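PDB 1VQ0: 33 kDa chaperonin from Thermotoga maritima, which probably acts as a redox-regulated molecular chaperone that keeps thermally unfolding and oxidatively damaged proteins from aggregating irreversibly. Local coordinates for residues A[208-211]-A[212-216]. Sequence-based numbering, arbitrary orientation.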
loop_
_atom_site.group_PDB
_atom_site.type_symbol
_atom_site.label_atom_id
_atom_site.label_comp_id
_atom_site.label_asym_id
_atom_site.label_seq_id
_atom_site.Cartn_x
_atom_site.Cartn_y
_atom_site.Cartn_z
ATOM N N PRO A 208 32.054 -10.881 0.408
ATOM C CA PRO A 208 32.283 -9.837 -0.588
ATOM C C PRO A 208 31.005 -9.472 -1.311
ATOM O O PRO A 208 30.027 -10.242 -1.329
ATOM C CB PRO A 208 33.270 -10.463 -1.571
ATOM C CG PRO A 208 33.755 -11.770 -0.951
ATOM C CD PRO A 208 32.727 -12.154 0.068
ATOM N N SER A 209 31.002 -8.315 -1.941
ATOM C CA SER A 209 29.858 -7.937 -2.777
ATOM C C SER A 209 29.687 -8.981 -3.917
ATOM O O SER A 209 30.607 -9.742 -4.231
ATOM C CB SER A 209 30.034 -6.523 -3.350
ATOM O OG SER A 209 30.959 -6.582 -4.418
ATOM N N ILE A 210 28.508 -8.994 -4.517
ATOM C CA ILE A 210 28.148 -10.053 -5.481
ATOM C C ILE A 210 29.125 -10.091 -6.699
ATOM O O ILE A 210 29.606 -11.176 -7.090
ATOM C CB ILE A 210 26.644 -9.887 -5.936
ATOM C CG1 ILE A 210 25.616 -10.251 -4.811
ATOM C CG2 ILE A 210 26.375 -10.588 -7.264
ATOM C CD1 ILE A 210 25.661 -11.650 -4.152
ATOM N N SER A 211 29.414 -8.897 -7.240
ATOM C CA SER A 211 30.334 -8.683 -8.395
ATOM C C SER A 211 31.653 -9.367 -8.215
ATOM O O SER A 211 32.178 -9.968 -9.145
ATOM C CB SER A 211 30.604 -7.181 -8.623
ATOM O OG SER A 211 29.370 -6.457 -8.691
ATOM N N LYS A 212 32.167 -9.279 -7.002
ATOM C CA LYS A 212 33.363 -10.001 -6.628
ATOM C C LYS A 212 33.081 -11.507 -6.279
ATOM O O LYS A 212 33.712 -12.397 -6.858
ATOM C CB LYS A 212 34.071 -9.256 -5.496
ATOM C CG LYS A 212 35.390 -9.852 -5.161
ATOM C CD LYS A 212 36.033 -9.150 -3.966
ATOM C CE LYS A 212 37.283 -9.902 -3.473
ATOM N NZ LYS A 212 37.293 -9.914 -1.972
ATOM N N LEU A 213 32.130 -11.770 -5.369
ATOM C CA LEU A 213 31.847 -13.131 -4.864
ATOM C C LEU A 213 31.471 -14.129 -5.998
ATOM O O LEU A 213 31.898 -15.286 -6.023
ATOM C CB LEU A 213 30.718 -13.051 -3.804
ATOM C CG LEU A 213 30.176 -14.341 -3.159
ATOM C CD1 LEU A 213 31.309 -15.083 -2.455
ATOM C CD2 LEU A 213 29.041 -14.086 -2.207
ATOM N N PHE A 214 30.650 -13.670 -6.930
ATOM C CA PHE A 214 30.158 -14.549 -7.993
ATOM C C PHE A 214 31.231 -14.879 -9.043
ATOM O O PHE A 214 31.082 -15.871 -9.773
ATOM C CB PHE A 214 28.890 -13.962 -8.634
ATOM C CG PHE A 214 27.639 -14.259 -7.885
ATOM C CD1 PHE A 214 27.654 -14.471 -6.500
ATOM C CD2 PHE A 214 26.413 -14.343 -8.560
ATOM C CE1 PHE A 214 26.462 -14.768 -5.789
ATOM C CE2 PHE A 214 25.207 -14.613 -7.846
ATOM C CZ PHE A 214 25.233 -14.827 -6.466
ATOM N N GLN A 215 32.309 -14.079 -9.110
ATOM C CA GLN A 215 33.529 -14.461 -9.874
ATOM C C GLN A 215 34.410 -15.522 -9.174
ATOM O O GLN A 215 35.307 -16.090 -9.780
ATOM C CB GLN A 215 34.366 -13.213 -10.204
ATOM C CG GLN A 215 33.676 -12.345 -11.241
ATOM C CD GLN A 215 34.449 -11.084 -11.605
ATOM O OE1 GLN A 215 35.267 -11.126 -12.509
ATOM N NE2 GLN A 215 34.181 -9.958 -10.907
ATOM N N GLU A 216 34.149 -15.770 -7.894
ATOM C CA GLU A 216 35.025 -16.597 -7.045
ATOM C C GLU A 216 34.346 -17.840 -6.512
ATOM O O GLU A 216 35.044 -18.743 -6.069
ATOM C CB GLU A 216 35.466 -15.814 -5.799
ATOM C CG GLU A 216 36.499 -14.722 -6.042
ATOM C CD GLU A 216 36.653 -13.805 -4.837
ATOM O OE1 GLU A 216 35.995 -14.088 -3.777
ATOM O OE2 GLU A 216 37.421 -12.809 -4.971
#
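Pro208, whose rigid ring suits the residue leading into a short helix, meets Lys212 and Leu213 one turn on: its CB lies 3.9 Å from Lys212 CD, and its CD reaches Leu213 CD1 at 4.1 Å. With CG anti to the backbone N (chi1 -173°), the lysine crosses the proline at about a right angle, bringing CD and NZ against its CB side. Ser209, small and polar, occupies the N-cap position, yet its contribution comes from the backbone: its O accepts a nearly straight bond from Leu213 N (2.8 Å) and a weak one from Lys212 N. Ile210 O takes Phe214 N at 2.7 Å, while its branched side chain grips the aromatic ring twice. CG2 stands over the centre of one face in a CH-pi contact, 4.0 Å from the centroid, and Ile210 CD1 touches Phe214 CE1 at 3.6 Å. An alanine in place of Phe214 would probably leave both isoleucine methyl groups without their aromatic partner and open a gap beside them. Gln215, long enough to fold back over the turn, gives a nearly straight NE2 bond to Ser211 O (2.7 Å), which lies in the glutamine's amide plane. The turn lies against the large sheet, Ile210 on Phe183 of strand 176-187 and Phe214 on Ile28 of strand 24-30, while Leu213 packs on Val222 of helix 219-227.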